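Local coordinates for sister chromatid cohesion protein (Chaetomium thermophilum, PDB 5T8V), which probably acts as a cohesin loader that associates with chromatin, this chain being the C-terminal, HEAT-repeat part of it, at residues 1202-1207 against 1277-1282; 1270-1275 against 1371-1376; 1303-1308 against 1375-1380. All blocks are in the same frame, centred on the assembly; numbering follows the deposited sequence.

Contact 1. Residues 1202-1207 against 1277-1282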
loop_
_atom_site.group_PDB
_atom_site.type_symbol
_atom_site.label_atom_id
_atom_site.label_comp_id
_atom_site.label_asym_id
_atom_site.label_seq_id
_atom_site.Cartn_x
_atom_site.Cartn_y
_atom_site.Cartn_z
ATOM N N LYS A 1202 -19.652 -40.259 19.790
ATOM C CA LYS A 1202 -18.369 -40.941 19.921
ATOM C C LYS A 1202 -17.233 -40.108 19.345
ATOM O O LYS A 1202 -16.094 -40.202 19.816
ATOM C CB LYS A 1202 -18.419 -42.306 19.233
ATOM C CG LYS A 1202 -19.504 -43.237 19.759
ATOM C CD LYS A 1202 -19.029 -44.685 19.806
ATOM C CE LYS A 1202 -18.617 -45.203 18.432
ATOM N NZ LYS A 1202 -18.114 -46.605 18.492
ATOM N N ALA A 1203 -17.518 -39.289 18.330
ATOM C CA ALA A 1203 -16.480 -38.451 17.739
ATOM C C ALA A 1203 -16.065 -37.340 18.693
ATOM O O ALA A 1203 -14.871 -37.086 18.885
ATOM C CB ALA A 1203 -16.969 -37.868 16.413
ATOM N N ILE A 1204 -17.039 -36.661 19.301
ATOM C CA ILE A 1204 -16.723 -35.600 20.253
ATOM C C ILE A 1204 -15.975 -36.173 21.450
ATOM O O ILE A 1204 -14.890 -35.700 21.815
ATOM C CB ILE A 1204 -18.009 -34.870 20.683
ATOM C CG1 ILE A 1204 -18.688 -34.239 19.462
ATOM C CG2 ILE A 1204 -17.700 -33.802 21.729
ATOM C CD1 ILE A 1204 -20.100 -33.762 19.716
ATOM N N GLN A 1205 -16.543 -37.206 22.079
ATOM C CA GLN A 1205 -15.863 -37.861 23.191
ATOM C C GLN A 1205 -14.449 -38.270 22.803
ATOM O O GLN A 1205 -13.507 -38.114 23.590
ATOM C CB GLN A 1205 -16.664 -39.083 23.646
ATOM C CG GLN A 1205 -18.050 -38.754 24.185
ATOM C CD GLN A 1205 -18.981 -39.954 24.177
ATOM O OE1 GLN A 1205 -18.562 -41.081 23.906
ATOM N NE2 GLN A 1205 -20.256 -39.714 24.466
ATOM N N SER A 1206 -14.280 -38.786 21.583
ATOM C CA SER A 1206 -12.961 -39.213 21.128
ATOM C C SER A 1206 -12.002 -38.034 21.043
ATOM O O SER A 1206 -10.853 -38.121 21.487
ATOM C CB SER A 1206 -13.076 -39.909 19.772
ATOM O OG SER A 1206 -11.802 -40.285 19.285
ATOM N N ILE A 1207 -12.454 -36.920 20.464
ATOM C CA ILE A 1207 -11.593 -35.745 20.360
ATOM C C ILE A 1207 -11.179 -35.269 21.745
ATOM O O ILE A 1207 -10.019 -34.903 21.970
ATOM C CB ILE A 1207 -12.298 -34.630 19.563
ATOM C CG1 ILE A 1207 -12.496 -35.070 18.108
ATOM C CG2 ILE A 1207 -11.485 -33.331 19.617
ATOM C CD1 ILE A 1207 -13.328 -34.114 17.277
ATOM N N ARG A 1277 -16.664 -28.395 30.113
ATOM C CA ARG A 1277 -15.820 -27.238 29.837
ATOM C C ARG A 1277 -15.216 -27.331 28.442
ATOM O O ARG A 1277 -15.227 -26.357 27.675
ATOM C CB ARG A 1277 -14.716 -27.135 30.889
ATOM C CG ARG A 1277 -13.779 -25.956 30.676
ATOM C CD ARG A 1277 -12.657 -25.937 31.695
ATOM N NE ARG A 1277 -11.976 -24.647 31.714
ATOM C CZ ARG A 1277 -11.040 -24.304 32.593
ATOM N NH1 ARG A 1277 -10.662 -25.155 33.538
ATOM N NH2 ARG A 1277 -10.484 -23.101 32.529
ATOM N N PHE A 1278 -14.684 -28.506 28.097
ATOM C CA PHE A 1278 -14.055 -28.672 26.793
ATOM C C PHE A 1278 -15.003 -28.292 25.665
ATOM O O PHE A 1278 -14.592 -27.642 24.697
ATOM C CB PHE A 1278 -13.569 -30.110 26.610
ATOM C CG PHE A 1278 -13.161 -30.431 25.198
ATOM C CD1 PHE A 1278 -11.945 -30.001 24.700
ATOM C CD2 PHE A 1278 -13.998 -31.156 24.367
ATOM C CE1 PHE A 1278 -11.570 -30.288 23.400
ATOM C CE2 PHE A 1278 -13.631 -31.447 23.070
ATOM C CZ PHE A 1278 -12.415 -31.013 22.586
ATOM N N ILE A 1279 -16.280 -28.676 25.766
ATOM C CA ILE A 1279 -17.200 -28.470 24.648
ATOM C C ILE A 1279 -18.026 -27.195 24.776
ATOM O O ILE A 1279 -18.791 -26.883 23.856
ATOM C CB ILE A 1279 -18.127 -29.686 24.434
ATOM C CG1 ILE A 1279 -19.027 -29.933 25.645
ATOM C CG2 ILE A 1279 -17.296 -30.925 24.122
ATOM C CD1 ILE A 1279 -20.044 -31.044 25.412
ATOM N N ILE A 1280 -17.900 -26.446 25.871
ATOM C CA ILE A 1280 -18.474 -25.099 25.904
ATOM C C ILE A 1280 -17.451 -24.067 25.443
ATOM O O ILE A 1280 -17.796 -23.105 24.746
ATOM C CB ILE A 1280 -19.029 -24.755 27.305
ATOM C CG1 ILE A 1280 -17.912 -24.684 28.347
ATOM C CG2 ILE A 1280 -20.098 -25.752 27.725
ATOM C CD1 ILE A 1280 -17.466 -23.270 28.659
ATOM N N GLU A 1281 -16.180 -24.265 25.806
ATOM C CA GLU A 1281 -15.131 -23.398 25.284
ATOM C C GLU A 1281 -15.075 -23.458 23.762
ATOM O O GLU A 1281 -14.618 -22.504 23.120
ATOM C CB GLU A 1281 -13.784 -23.785 25.892
ATOM C CG GLU A 1281 -13.663 -23.471 27.372
ATOM C CD GLU A 1281 -12.383 -24.010 27.983
ATOM O OE1 GLU A 1281 -12.031 -25.174 27.703
ATOM O OE2 GLU A 1281 -11.726 -23.267 28.740
ATOM N N ASN A 1282 -15.532 -24.564 23.167
ATOM C CA ASN A 1282 -15.679 -24.614 21.715
ATOM C C ASN A 1282 -16.860 -23.770 21.256
ATOM O O ASN A 1282 -16.791 -23.109 20.214
ATOM C CB ASN A 1282 -15.853 -26.059 21.244
ATOM C CG ASN A 1282 -14.545 -26.822 21.189
ATOM O OD1 ASN A 1282 -13.722 -26.600 20.302
ATOM N ND2 ASN A 1282 -14.354 -27.741 22.127
#

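Contact 2. Residues 1270-1275 against 1371-1376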
loop_
_atom_site.group_PDB
_atom_site.type_symbol
_atom_site.label_atom_id
_atom_site.label_comp_id
_atom_site.label_asym_id
_atom_site.label_seq_id
_atom_site.Cartn_x
_atom_site.Cartn_y
_atom_site.Cartn_z
ATOM N N PRO A 1270 -14.629 -33.197 38.149
ATOM C CA PRO A 1270 -15.330 -34.379 37.658
ATOM C C PRO A 1270 -15.057 -34.585 36.185
ATOM O O PRO A 1270 -14.846 -33.615 35.432
ATOM C CB PRO A 1270 -16.806 -34.044 37.918
ATOM C CG PRO A 1270 -16.785 -33.033 38.995
ATOM C CD PRO A 1270 -15.542 -32.239 38.791
ATOM N N PRO A 1271 -15.040 -35.838 35.721
ATOM C CA PRO A 1271 -14.831 -36.070 34.281
ATOM C C PRO A 1271 -15.814 -35.305 33.412
ATOM O O PRO A 1271 -15.421 -34.701 32.403
ATOM C CB PRO A 1271 -15.009 -37.590 34.145
ATOM C CG PRO A 1271 -14.736 -38.134 35.505
ATOM C CD PRO A 1271 -15.219 -37.095 36.466
ATOM N N HIS A 1272 -17.092 -35.303 33.793
ATOM C CA HIS A 1272 -18.109 -34.612 33.013
ATOM C C HIS A 1272 -17.969 -33.097 33.085
ATOM O O HIS A 1272 -18.474 -32.402 32.197
ATOM C CB HIS A 1272 -19.500 -35.030 33.485
ATOM C CG HIS A 1272 -20.610 -34.437 32.678
ATOM N ND1 HIS A 1272 -20.667 -34.537 31.305
ATOM C CD2 HIS A 1272 -21.702 -33.728 33.049
ATOM C CE1 HIS A 1272 -21.749 -33.919 30.866
ATOM N NE2 HIS A 1272 -22.394 -33.419 31.905
ATOM N N VAL A 1273 -17.308 -32.567 34.115
ATOM C CA VAL A 1273 -17.066 -31.129 34.177
ATOM C C VAL A 1273 -15.906 -30.742 33.269
ATOM O O VAL A 1273 -15.949 -29.706 32.594
ATOM C CB VAL A 1273 -16.816 -30.694 35.632
ATOM C CG1 VAL A 1273 -16.376 -29.230 35.696
ATOM C CG2 VAL A 1273 -18.074 -30.898 36.463
ATOM N N GLN A 1274 -14.848 -31.556 33.242
ATOM C CA GLN A 1274 -13.757 -31.321 32.302
ATOM C C GLN A 1274 -14.255 -31.417 30.866
ATOM O O GLN A 1274 -13.921 -30.574 30.022
ATOM C CB GLN A 1274 -12.631 -32.323 32.557
ATOM C CG GLN A 1274 -11.364 -32.072 31.751
ATOM C CD GLN A 1274 -10.664 -30.787 32.145
ATOM O OE1 GLN A 1274 -10.158 -30.656 33.260
ATOM N NE2 GLN A 1274 -10.630 -29.829 31.226
ATOM N N TYR A 1275 -15.067 -32.435 30.575
ATOM C CA TYR A 1275 -15.631 -32.594 29.237
ATOM C C TYR A 1275 -16.567 -31.437 28.894
ATOM O O TYR A 1275 -16.455 -30.822 27.823
ATOM C CB TYR A 1275 -16.359 -33.940 29.165
ATOM C CG TYR A 1275 -17.002 -34.263 27.837
ATOM C CD1 TYR A 1275 -16.298 -34.129 26.647
ATOM C CD2 TYR A 1275 -18.307 -34.734 27.777
ATOM C CE1 TYR A 1275 -16.886 -34.436 25.433
ATOM C CE2 TYR A 1275 -18.902 -35.043 26.571
ATOM C CZ TYR A 1275 -18.188 -34.893 25.400
ATOM O OH TYR A 1275 -18.778 -35.201 24.196
ATOM N N SER A 1371 -23.253 -26.948 39.556
ATOM C CA SER A 1371 -23.432 -25.529 39.261
ATOM C C SER A 1371 -22.448 -25.049 38.200
ATOM O O SER A 1371 -22.849 -24.498 37.168
ATOM C CB SER A 1371 -23.281 -24.709 40.544
ATOM O OG SER A 1371 -24.238 -25.089 41.518
ATOM N N MET A 1372 -21.149 -25.239 38.446
ATOM C CA MET A 1372 -20.107 -24.747 37.548
ATOM C C MET A 1372 -20.464 -24.973 36.085
ATOM O O MET A 1372 -20.265 -24.090 35.245
ATOM C CB MET A 1372 -18.773 -25.426 37.855
ATOM C CG MET A 1372 -18.076 -24.915 39.101
ATOM S SD MET A 1372 -16.425 -25.619 39.270
ATOM C CE MET A 1372 -16.815 -27.356 39.399
ATOM N N ILE A 1373 -20.988 -26.160 35.774
ATOM C CA ILE A 1373 -21.410 -26.449 34.408
ATOM C C ILE A 1373 -22.407 -25.399 33.933
ATOM O O ILE A 1373 -22.216 -24.762 32.890
ATOM C CB ILE A 1373 -21.998 -27.869 34.319
ATOM C CG1 ILE A 1373 -20.935 -28.904 34.708
ATOM C CG2 ILE A 1373 -22.527 -28.145 32.909
ATOM C CD1 ILE A 1373 -21.453 -30.330 34.796
ATOM N N LEU A 1374 -23.479 -25.189 34.703
ATOM C CA LEU A 1374 -24.529 -24.271 34.274
ATOM C C LEU A 1374 -24.024 -22.835 34.202
ATOM O O LEU A 1374 -24.334 -22.112 33.247
ATOM C CB LEU A 1374 -25.730 -24.365 35.212
ATOM C CG LEU A 1374 -26.447 -25.715 35.245
ATOM C CD1 LEU A 1374 -26.079 -26.460 36.501
ATOM C CD2 LEU A 1374 -27.947 -25.535 35.146
ATOM N N LEU A 1375 -23.255 -22.395 35.203
ATOM C CA LEU A 1375 -22.725 -21.035 35.169
ATOM C C LEU A 1375 -21.833 -20.823 33.953
ATOM O O LEU A 1375 -21.840 -19.744 33.350
ATOM C CB LEU A 1375 -21.956 -20.731 36.455
ATOM C CG LEU A 1375 -22.805 -20.503 37.708
ATOM C CD1 LEU A 1375 -22.694 -21.678 38.650
ATOM C CD2 LEU A 1375 -22.404 -19.222 38.413
ATOM N N ALA A 1376 -21.056 -21.841 33.577
ATOM C CA ALA A 1376 -20.224 -21.734 32.383
ATOM C C ALA A 1376 -21.084 -21.661 31.126
ATOM O O ALA A 1376 -20.860 -20.810 30.254
ATOM C CB ALA A 1376 -19.260 -22.918 32.314
#

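Contact 3. Residues 1303-1308 against 1375-1380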
loop_
_atom_site.group_PDB
_atom_site.type_symbol
_atom_site.label_atom_id
_atom_site.label_comp_id
_atom_site.label_asym_id
_atom_site.label_seq_id
_atom_site.Cartn_x
_atom_site.Cartn_y
_atom_site.Cartn_z
ATOM N N ARG A 1303 -32.560 -23.590 27.003
ATOM C CA ARG A 1303 -33.491 -24.669 27.318
ATOM C C ARG A 1303 -32.883 -25.635 28.328
ATOM O O ARG A 1303 -33.517 -25.990 29.330
ATOM C CB ARG A 1303 -33.890 -25.395 26.030
ATOM C CG ARG A 1303 -34.963 -26.459 26.211
ATOM C CD ARG A 1303 -35.608 -26.847 24.883
ATOM N NE ARG A 1303 -34.624 -27.267 23.883
ATOM C CZ ARG A 1303 -34.164 -26.507 22.891
ATOM N NH1 ARG A 1303 -34.591 -25.259 22.730
ATOM N NH2 ARG A 1303 -33.270 -27.001 22.045
ATOM N N LEU A 1304 -31.641 -26.063 28.088
ATOM C CA LEU A 1304 -30.972 -26.969 29.015
ATOM C C LEU A 1304 -30.816 -26.333 30.391
ATOM O O LEU A 1304 -31.192 -26.925 31.410
ATOM C CB LEU A 1304 -29.605 -27.371 28.456
ATOM C CG LEU A 1304 -28.644 -28.050 29.438
ATOM C CD1 LEU A 1304 -29.270 -29.297 30.053
ATOM C CD2 LEU A 1304 -27.334 -28.390 28.746
ATOM N N VAL A 1305 -30.252 -25.125 30.439
ATOM C CA VAL A 1305 -30.022 -24.457 31.717
ATOM C C VAL A 1305 -31.327 -24.319 32.490
ATOM O O VAL A 1305 -31.380 -24.574 33.699
ATOM C CB VAL A 1305 -29.346 -23.092 31.483
ATOM C CG1 VAL A 1305 -29.306 -22.270 32.762
ATOM C CG2 VAL A 1305 -27.936 -23.290 30.941
ATOM N N ALA A 1306 -32.403 -23.918 31.807
ATOM C CA ALA A 1306 -33.688 -23.749 32.474
ATOM C C ALA A 1306 -34.329 -25.079 32.850
ATOM O O ALA A 1306 -35.205 -25.104 33.721
ATOM C CB ALA A 1306 -34.641 -22.949 31.584
ATOM N N SER A 1307 -33.917 -26.180 32.220
ATOM C CA SER A 1307 -34.476 -27.490 32.534
ATOM C C SER A 1307 -33.773 -28.144 33.721
ATOM O O SER A 1307 -34.425 -28.523 34.699
ATOM C CB SER A 1307 -34.397 -28.400 31.304
ATOM O OG SER A 1307 -35.218 -27.913 30.256
ATOM N N THR A 1308 -32.446 -28.279 33.654
ATOM C CA THR A 1308 -31.710 -28.962 34.714
ATOM C C THR A 1308 -31.386 -28.021 35.869
ATOM O O THR A 1308 -31.449 -28.422 37.040
ATOM C CB THR A 1308 -30.424 -29.566 34.151
ATOM O OG1 THR A 1308 -30.728 -30.330 32.976
ATOM C CG2 THR A 1308 -29.762 -30.471 35.181
ATOM N N LEU A 1375 -23.255 -22.395 35.203
ATOM C CA LEU A 1375 -22.725 -21.035 35.169
ATOM C C LEU A 1375 -21.833 -20.823 33.953
ATOM O O LEU A 1375 -21.840 -19.744 33.350
ATOM C CB LEU A 1375 -21.956 -20.731 36.455
ATOM C CG LEU A 1375 -22.805 -20.503 37.708
ATOM C CD1 LEU A 1375 -22.694 -21.678 38.650
ATOM C CD2 LEU A 1375 -22.404 -19.222 38.413
ATOM N N ALA A 1376 -21.056 -21.841 33.577
ATOM C CA ALA A 1376 -20.224 -21.734 32.383
ATOM C C ALA A 1376 -21.084 -21.661 31.126
ATOM O O ALA A 1376 -20.860 -20.810 30.254
ATOM C CB ALA A 1376 -19.260 -22.918 32.314
ATOM N N ILE A 1377 -22.077 -22.550 31.018
ATOM C CA ILE A 1377 -22.993 -22.518 29.880
ATOM C C ILE A 1377 -23.574 -21.122 29.715
ATOM O O ILE A 1377 -23.508 -20.524 28.636
ATOM C CB ILE A 1377 -24.109 -23.567 30.053
ATOM C CG1 ILE A 1377 -23.532 -24.982 30.025
ATOM C CG2 ILE A 1377 -25.161 -23.418 28.951
ATOM C CD1 ILE A 1377 -24.521 -26.046 30.464
ATOM N N TRP A 1378 -24.160 -20.583 30.787
ATOM C CA TRP A 1378 -24.784 -19.269 30.699
ATOM C C TRP A 1378 -23.760 -18.180 30.408
ATOM O O TRP A 1378 -24.075 -17.205 29.717
ATOM C CB TRP A 1378 -25.533 -18.950 31.992
ATOM C CG TRP A 1378 -26.322 -17.684 31.900
ATOM C CD1 TRP A 1378 -25.941 -16.446 32.327
ATOM C CD2 TRP A 1378 -27.627 -17.529 31.331
ATOM N NE1 TRP A 1378 -26.929 -15.530 32.064
ATOM C CE2 TRP A 1378 -27.975 -16.170 31.453
ATOM C CE3 TRP A 1378 -28.535 -18.409 30.732
ATOM C CZ2 TRP A 1378 -29.194 -15.669 31.000
ATOM C CZ3 TRP A 1378 -29.743 -17.909 30.282
ATOM C CH2 TRP A 1378 -30.062 -16.552 30.418
ATOM N N GLU A 1379 -22.539 -18.318 30.928
ATOM C CA GLU A 1379 -21.490 -17.352 30.614
ATOM C C GLU A 1379 -21.250 -17.293 29.111
ATOM O O GLU A 1379 -21.308 -16.217 28.501
ATOM C CB GLU A 1379 -20.205 -17.717 31.358
ATOM C CG GLU A 1379 -19.055 -16.738 31.147
ATOM C CD GLU A 1379 -19.359 -15.352 31.686
ATOM O OE1 GLU A 1379 -20.252 -15.232 32.552
ATOM O OE2 GLU A 1379 -18.705 -14.382 31.242
ATOM N N VAL A 1380 -20.987 -18.447 28.494
ATOM C CA VAL A 1380 -20.806 -18.483 27.044
ATOM C C VAL A 1380 -22.055 -17.966 26.342
ATOM O O VAL A 1380 -21.972 -17.310 25.298
ATOM C CB VAL A 1380 -20.448 -19.908 26.583
ATOM C CG1 VAL A 1380 -20.399 -19.987 25.058
ATOM C CG2 VAL A 1380 -19.114 -20.333 27.176
#

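Contact 1. Residues 1202-1207 against 1277-1282
I1204 and I1279 meet through their branch methyls, CG2 to CG2 at 3.8 Å, and the two side chains cross at about a right angle. One helical turn further on, I1207 presents its own CG2 to F1278, reaching ring atom CZ at 3.9 Å from an oblique direction. Both isoleucines of 1202-1207 use the same branch because each has CG2 anti to the backbone N (CG1 at chi1 -60° in I1204), which carries that methyl out to the facing helix. CG of F1278 is likewise anti to the backbone N (chi1 168°), a setting that points CZ at I1207.

Behind this apolar layer, N1282 sits against the phenyl group. Its ND2 lies 3.7 Å above the plane of the F1278 ring, over the centre, and makes a weak hydrogen bond to F1278 O; its OD1 is taken by the backbone N of L1230. On the remote side of the same helix, R1277 and E1281 form a salt bridge one turn apart, NE to OE2 at 3.3 Å. F1248 and L1252 of helix 1243-1254 cover I1204, L1252 also reaches I1279, and F1208 brings its ring to F1278. Buried aliphatic and aromatic side chains thus join helix 1200-1213 to helix 1271-1284, consistent with packing between helices of a HEAT-repeat protein.

Contact 2. Residues 1270-1275 against 1371-1376
CG1 of I1373 stands anti to its carbonyl carbon (chi1 -61°) and the chain runs on extended to CD1, toward helix 1271-1284, where the terminal methyl touches two neighbours, H1272 and V1273. H1272 holds its imidazole anti to the backbone N, chi1 -176°, which swings the ring closer to the other helix than the start of the side chain would suggest. CD1 of I1373 lies 3.8 Å from H1272 CD2, approaching the ring obliquely, and is equally near V1273 CG2. The valine divides its branches between two partners: CG2 also touches I1373 CG1 at 3.9 Å, while CG1 faces the end of M1372, whose CE is 4.2 Å away. That methionine chain is bent at its last torsion, and it meets the valine roughly at right angles.

The short helical segments run almost parallel, their directions 12° apart and their axes 10.1 Å at closest approach. V1273 and I1373 bring their CA atoms nearest, 6.4 Å apart.

Across the interface itself the cohesion is apolar, resting on aliphatic carbons and one imidazole carbon. The polar end of H1272 is served elsewhere, NE2 bonding to the carbonyl oxygen of I1256. This bond is consistent with a ring turned so that CD2 faces I1373, and would restrain its rotation.

Contact 3. Residues 1303-1308 against 1375-1380
Two roughly antiparallel helices of the C-terminal helical array, 1291-1319 and 1364-1387, pack here through V1305 and L1304 on one and I1377 and W1378 on the other. The local axes come within 10.2 Å and cross at -151°. V1305 and I1377 form the middle, sliding past each other in opposite directions with CG2 of the valine against CG2 and CB of the isoleucine. The other end of I1377 serves L1304, I1377 CD1 to L1304 CD2 at 4.0 Å, the two side chains crossing nearly perpendicularly. With CG1 of I1377 anti to the carbonyl carbon (chi1 -65°), CG2 is directed at V1305 and the CD1 arm at L1304. V1305 CG1 turns to the indole of W1378, 4.4 Å from CE3, a looser oblique approach at the margin; L1452 of helix 1439-1452 also touches that tryptophan.

Away from the interface, S1307 OG donates to R1303 O at 2.7 Å, and T1308 OG1 bonds to D1257 OD1. These two hydroxyls thus find partners within the helix or in the loop that holds D1257, while the meeting surface is left to hydrocarbon; between these segments the cohesion probably comes from dispersion and burial of apolar surface.

Helix 1271-1284 serves contacts 1 and 2, and helix 1364-1387 serves contacts 2 and 3, so the three form a continuous chain of packing across the C-terminal end of the protein. The centres of contacts 1 and 2 lie about 12 Å apart. Those of contacts 2 and 3 are about 11 Å apart, and those of contacts 1 and 3 about 17 Å. I1280 joins the contacts from outside their touching residues: its CD1 is 4.1 Å from A1376 CB and 3.7 Å from V1380 CG2. Contacts 2 and 3 also touch where L1374 CD2 lies 3.8 Å from V1305 O. The example illustrates how helices far apart in sequence are joined by apolar interfaces that share helices.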